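Local coordinates for protein taurine dioxygenase (Burkholderia xenovorans, PDB 5KEU) that probably acts as an iron- and 2-oxoglutarate-dependent dioxygenase of the TauD/TfdA family, at residues 122-136 / 263-275. Numbering follows the deposited sequence. Where two conformers were deposited one is given.
Sequences WHTDVTAALNPPWAS and VAFWDNRATAHLA. With MG (magnesium ion), chain C.
W122 offers a face of its broad, flat indole to L274, whose CB sits 3.7 Å from the six-membered ring centroid and almost on its normal, a CH-pi contact. H123 and H273 form an antiparallel hydrogen-bonded pair, with H273 N giving to H123 O at 2.8 Å. Their imidazoles, on the same face of the sheet, converge on magnesium through NE2, H123 at 1.9 Å; the bond from H123 ND1 to G121 O and the metal at NE2 together fix that ring's rotation. T124 OG1 hydrogen-bonds T271 O (2.8 Å), threonine supplying a donor for this carbonyl while its methyl meets N268. D125 supplies OD1, 2.2 Å from the metal, completing the His-X-Asp...His triad that holds iron in this family; two waters and N323 O fill the remaining positions.

In one of its two conformers, the N268 amide appears to tie the loop at both ends: OD1 accepts from D125 N in its own carbonyl plane, on a lone pair, while ND2 gives to D125 O and P133 O (2.8 Å). With CG anti to the backbone N (chi1 -152°), this amide reaches across to D125. W134 CE3 lies over the guanidinium of R269, NH2 3.2 Å away, the planes 48° apart. R269 grips the D267 carboxylate side-on through NE and NH2, its NH2 also bridging to E212, while H210 bonds D267 OD2. A135 pairs with D267, its small CB fitting at the F265 ring edge, 3.7 Å from CE1. S136 is small enough for its CB to lie over the W266 six-membered ring, another CH-pi contact.

Strand 135-140 thus runs between 263-267 and 287-293 in the larger sheet, with helix 44-57 against W134 and F265, while 122-123 edges the smaller sheet beside 271-274, the two sheets of a cupin-type double-stranded beta-helix.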
loop_
_atom_site.group_PDB
_atom_site.type_symbol
_atom_site.label_atom_id
_atom_site.label_comp_id
_atom_site.label_asym_id
_atom_site.label_seq_id
_atom_site.Cartn_x
_atom_site.Cartn_y
_atom_site.Cartn_z
ATOM N N TRP B 122 -0.981 2.150 11.565
ATOM C CA TRP B 122 -2.242 2.684 11.051
ATOM C C TRP B 122 -3.019 3.353 12.168
ATOM O O TRP B 122 -3.170 2.776 13.249
ATOM C CB TRP B 122 -3.085 1.569 10.442
ATOM C CG TRP B 122 -2.610 1.131 9.099
ATOM C CD1 TRP B 122 -1.744 0.094 8.811
ATOM C CD2 TRP B 122 -2.972 1.715 7.844
ATOM N NE1 TRP B 122 -1.562 0.005 7.446
ATOM C CE2 TRP B 122 -2.303 0.986 6.832
ATOM C CE3 TRP B 122 -3.785 2.795 7.477
ATOM C CZ2 TRP B 122 -2.448 1.289 5.481
ATOM C CZ3 TRP B 122 -3.936 3.095 6.120
ATOM C CH2 TRP B 122 -3.261 2.348 5.144
ATOM N N HIS B 123 -3.536 4.554 11.910
ATOM C CA HIS B 123 -4.218 5.267 12.989
ATOM C C HIS B 123 -5.112 6.365 12.438
ATOM O O HIS B 123 -4.931 6.858 11.319
ATOM C CB HIS B 123 -3.226 5.907 13.966
ATOM C CG HIS B 123 -2.392 6.970 13.329
ATOM N ND1 HIS B 123 -1.400 6.683 12.418
ATOM C CD2 HIS B 123 -2.433 8.322 13.432
ATOM C CE1 HIS B 123 -0.851 7.810 11.996
ATOM N NE2 HIS B 123 -1.453 8.822 12.603
ATOM N N THR B 124 -6.070 6.752 13.270
ATOM C CA THR B 124 -6.877 7.945 13.068
ATOM C C THR B 124 -6.384 8.957 14.089
ATOM O O THR B 124 -6.151 8.599 15.243
ATOM C CB THR B 124 -8.356 7.620 13.247
ATOM O OG1 THR B 124 -8.729 6.595 12.289
ATOM C CG2 THR B 124 -9.205 8.826 12.978
ATOM N N ASP B 125 -6.170 10.196 13.667
ATOM C CA ASP B 125 -5.447 11.128 14.536
ATOM C C ASP B 125 -6.216 11.463 15.810
ATOM O O ASP B 125 -7.395 11.810 15.767
ATOM C CB ASP B 125 -5.136 12.407 13.785
ATOM C CG ASP B 125 -3.989 12.235 12.815
ATOM O OD1 ASP B 125 -3.117 11.344 13.047
ATOM O OD2 ASP B 125 -3.971 12.995 11.831
ATOM N N VAL B 126 -5.510 11.419 16.942
ATOM C CA VAL B 126 -5.977 11.894 18.241
ATOM C C VAL B 126 -7.270 11.240 18.695
ATOM O O VAL B 126 -8.076 11.877 19.382
ATOM C CB VAL B 126 -6.156 13.431 18.269
ATOM C CG1 VAL B 126 -5.949 13.953 19.695
ATOM C CG2 VAL B 126 -5.215 14.129 17.312
ATOM N N THR B 127 -7.490 9.973 18.338
ATOM C CA THR B 127 -8.719 9.359 18.830
ATOM C C THR B 127 -8.660 9.035 20.317
ATOM O O THR B 127 -9.681 8.635 20.879
ATOM C CB THR B 127 -9.094 8.101 18.037
ATOM O OG1 THR B 127 -8.059 7.112 18.112
ATOM C CG2 THR B 127 -9.376 8.454 16.587
ATOM N N ALA B 128 -7.513 9.226 20.982
ATOM C CA ALA B 128 -7.534 9.143 22.440
ATOM C C ALA B 128 -8.290 10.301 23.077
ATOM O O ALA B 128 -8.587 10.228 24.272
ATOM C CB ALA B 128 -6.112 9.097 23.023
ATOM N N ALA B 129 -8.592 11.360 22.326
ATOM C CA ALA B 129 -9.274 12.521 22.882
ATOM C C ALA B 129 -10.780 12.424 22.669
ATOM O O ALA B 129 -11.269 11.672 21.831
ATOM C CB ALA B 129 -8.768 13.815 22.256
ATOM N N LEU B 130 -11.513 13.232 23.432
ATOM C CA LEU B 130 -12.970 13.186 23.366
ATOM C C LEU B 130 -13.480 13.627 22.001
ATOM O O LEU B 130 -14.442 13.054 21.477
ATOM C CB LEU B 130 -13.566 14.067 24.469
ATOM C CG LEU B 130 -15.105 14.118 24.458
ATOM C CD1 LEU B 130 -15.741 12.736 24.593
ATOM C CD2 LEU B 130 -15.607 15.062 25.567
ATOM N N ASN B 131 -12.864 14.655 21.415
ATOM C CA ASN B 131 -13.291 15.189 20.120
ATOM C C ASN B 131 -12.099 15.191 19.171
ATOM O O ASN B 131 -11.400 16.206 19.024
ATOM C CB ASN B 131 -13.901 16.586 20.260
ATOM C CG ASN B 131 -12.962 17.575 20.899
ATOM O OD1 ASN B 131 -12.266 17.253 21.859
ATOM N ND2 ASN B 131 -12.914 18.791 20.349
ATOM N N PRO B 132 -11.827 14.068 18.515
ATOM C CA PRO B 132 -10.698 14.035 17.586
ATOM C C PRO B 132 -10.928 15.010 16.449
ATOM O O PRO B 132 -12.081 15.308 16.089
ATOM C CB PRO B 132 -10.681 12.578 17.094
ATOM C CG PRO B 132 -11.511 11.798 18.150
ATOM C CD PRO B 132 -12.543 12.781 18.609
ATOM N N PRO B 133 -9.858 15.571 15.884
ATOM C CA PRO B 133 -10.023 16.539 14.792
ATOM C C PRO B 133 -10.721 15.891 13.606
ATOM O O PRO B 133 -10.524 14.710 13.323
ATOM C CB PRO B 133 -8.583 16.947 14.451
ATOM C CG PRO B 133 -7.724 15.816 14.976
ATOM C CD PRO B 133 -8.440 15.356 16.228
ATOM N N TRP B 134 -11.582 16.657 12.933
ATOM C CA TRP B 134 -12.314 16.026 11.839
ATOM C C TRP B 134 -11.484 15.945 10.571
ATOM O O TRP B 134 -11.748 15.080 9.723
ATOM C CB TRP B 134 -13.649 16.748 11.584
ATOM C CG TRP B 134 -13.585 18.013 10.795
ATOM C CD1 TRP B 134 -13.479 19.288 11.290
ATOM C CD2 TRP B 134 -13.679 18.147 9.369
ATOM N NE1 TRP B 134 -13.481 20.199 10.258
ATOM C CE2 TRP B 134 -13.609 19.527 9.072
ATOM C CE3 TRP B 134 -13.822 17.236 8.319
ATOM C CZ2 TRP B 134 -13.655 20.015 7.766
ATOM C CZ3 TRP B 134 -13.879 17.724 7.018
ATOM C CH2 TRP B 134 -13.793 19.103 6.756
ATOM N N ALA B 135 -10.449 16.772 10.437
ATOM C CA ALA B 135 -9.650 16.737 9.219
ATOM C C ALA B 135 -8.253 17.250 9.520
ATOM O O ALA B 135 -8.038 17.975 10.496
ATOM C CB ALA B 135 -10.285 17.591 8.109
ATOM N N SER B 136 -7.313 16.902 8.649
ATOM C CA SER B 136 -5.985 17.503 8.671
ATOM C C SER B 136 -5.584 17.897 7.263
ATOM O O SER B 136 -6.058 17.310 6.293
ATOM C CB SER B 136 -4.927 16.554 9.233
ATOM O OG SER B 136 -5.097 16.394 10.621
ATOM N N VAL B 263 -0.164 18.708 -1.363
ATOM C CA VAL B 263 -1.021 18.884 -0.198
ATOM C C VAL B 263 -1.933 17.675 -0.109
ATOM O O VAL B 263 -2.470 17.226 -1.125
ATOM C CB VAL B 263 -1.854 20.178 -0.304
ATOM C CG1 VAL B 263 -2.745 20.341 0.939
ATOM C CG2 VAL B 263 -0.945 21.387 -0.481
ATOM N N ALA B 264 -2.105 17.139 1.100
ATOM C CA ALA B 264 -3.106 16.113 1.370
ATOM C C ALA B 264 -4.097 16.644 2.399
ATOM O O ALA B 264 -3.696 17.194 3.423
ATOM C CB ALA B 264 -2.455 14.821 1.872
ATOM N N PHE B 265 -5.388 16.451 2.133
ATOM C CA PHE B 265 -6.479 16.994 2.942
ATOM C C PHE B 265 -7.419 15.819 3.175
ATOM O O PHE B 265 -8.060 15.352 2.229
ATOM C CB PHE B 265 -7.161 18.132 2.171
ATOM C CG PHE B 265 -8.282 18.851 2.901
ATOM C CD1 PHE B 265 -8.622 18.575 4.220
ATOM C CD2 PHE B 265 -8.987 19.842 2.227
ATOM C CE1 PHE B 265 -9.656 19.283 4.855
ATOM C CE2 PHE B 265 -10.015 20.556 2.851
ATOM C CZ PHE B 265 -10.352 20.259 4.170
ATOM N N TRP B 266 -7.462 15.287 4.396
ATOM C CA TRP B 266 -8.230 14.067 4.613
ATOM C C TRP B 266 -9.270 14.220 5.713
ATOM O O TRP B 266 -9.121 15.039 6.624
ATOM C CB TRP B 266 -7.334 12.867 4.935
ATOM C CG TRP B 266 -6.551 12.893 6.234
ATOM C CD1 TRP B 266 -6.926 12.349 7.426
ATOM C CD2 TRP B 266 -5.221 13.393 6.424
ATOM N NE1 TRP B 266 -5.929 12.509 8.359
ATOM C CE2 TRP B 266 -4.866 13.138 7.766
ATOM C CE3 TRP B 266 -4.312 14.059 5.600
ATOM C CZ2 TRP B 266 -3.633 13.523 8.303
ATOM C CZ3 TRP B 266 -3.090 14.432 6.129
ATOM C CH2 TRP B 266 -2.764 14.167 7.469
ATOM N N ASP B 267 -10.313 13.390 5.601
ATOM C CA ASP B 267 -11.438 13.345 6.537
ATOM C C ASP B 267 -11.107 12.281 7.583
ATOM O O ASP B 267 -11.186 11.076 7.312
ATOM C CB ASP B 267 -12.731 13.044 5.781
ATOM C CG ASP B 267 -13.977 13.106 6.671
ATOM O OD1 ASP B 267 -13.818 13.175 7.910
ATOM O OD2 ASP B 267 -15.099 13.064 6.125
ATOM N N ASN B 268 -10.694 12.749 8.766
ATOM C CA ASN B 268 -10.369 11.922 9.925
ATOM C C ASN B 268 -11.587 11.166 10.457
ATOM O O ASN B 268 -11.426 10.259 11.279
ATOM C CB ASN B 268 -9.779 12.852 11.009
ATOM C CG ASN B 268 -8.793 12.165 11.967
ATOM O OD1 ASN B 268 -7.884 11.434 11.540
ATOM N ND2 ASN B 268 -8.948 12.451 13.294
ATOM N N ARG B 269 -12.792 11.553 10.064
ATOM C CA ARG B 269 -13.966 10.848 10.549
ATOM C C ARG B 269 -14.227 9.560 9.783
ATOM O O ARG B 269 -15.076 8.766 10.204
ATOM C CB ARG B 269 -15.189 11.765 10.461
ATOM C CG ARG B 269 -14.987 13.098 11.174
ATOM C CD ARG B 269 -16.061 14.120 10.768
ATOM N NE ARG B 269 -15.943 14.448 9.349
ATOM C CZ ARG B 269 -16.640 15.399 8.734
ATOM N NH1 ARG B 269 -17.491 16.166 9.409
ATOM N NH2 ARG B 269 -16.474 15.585 7.431
ATOM N N ALA B 270 -13.514 9.331 8.671
ATOM C CA ALA B 270 -13.811 8.212 7.793
ATOM C C ALA B 270 -12.560 7.449 7.369
ATOM O O ALA B 270 -12.665 6.550 6.530
ATOM C CB ALA B 270 -14.558 8.696 6.539
ATOM N N THR B 271 -11.393 7.777 7.921
ATOM C CA THR B 271 -10.142 7.191 7.461
ATOM C C THR B 271 -9.238 6.874 8.634
ATOM O O THR B 271 -9.395 7.403 9.736
ATOM C CB THR B 271 -9.351 8.128 6.526
ATOM O OG1 THR B 271 -9.033 9.347 7.223
ATOM C CG2 THR B 271 -10.138 8.439 5.261
ATOM N N ALA B 272 -8.275 6.005 8.365
ATOM C CA ALA B 272 -7.030 5.923 9.112
ATOM C C ALA B 272 -5.902 6.096 8.106
ATOM O O ALA B 272 -6.105 5.933 6.896
ATOM C CB ALA B 272 -6.879 4.582 9.857
ATOM N N HIS B 273 -4.710 6.439 8.594
ATOM C CA HIS B 273 -3.580 6.614 7.691
ATOM C C HIS B 273 -2.319 6.015 8.299
ATOM O O HIS B 273 -2.263 5.652 9.479
ATOM C CB HIS B 273 -3.359 8.088 7.318
ATOM C CG HIS B 273 -3.158 8.977 8.508
ATOM N ND1 HIS B 273 -4.214 9.485 9.233
ATOM C CD2 HIS B 273 -2.033 9.423 9.116
ATOM C CE1 HIS B 273 -3.750 10.203 10.241
ATOM N NE2 HIS B 273 -2.431 10.177 10.197
ATOM N N LEU B 274 -1.300 5.898 7.450
ATOM C CA LEU B 274 -0.060 5.201 7.763
ATOM C C LEU B 274 1.085 6.120 7.358
ATOM O O LEU B 274 1.274 6.376 6.162
ATOM C CB LEU B 274 0.020 3.866 7.006
ATOM C CG LEU B 274 1.329 3.082 7.199
ATOM C CD1 LEU B 274 1.464 2.518 8.621
ATOM C CD2 LEU B 274 1.481 1.968 6.140
ATOM N N ALA B 275 1.848 6.610 8.342
ATOM C CA ALA B 275 3.029 7.417 8.046
ATOM C C ALA B 275 4.161 6.523 7.540
ATOM O O ALA B 275 4.206 5.334 7.856
ATOM C CB ALA B 275 3.491 8.179 9.296
HETATM MG MG MG C . -1.407 10.610 11.955
HETATM O O HOH W 1 -1.252 12.538 11.549
HETATM O O HOH W 2 0.422 10.318 10.984
#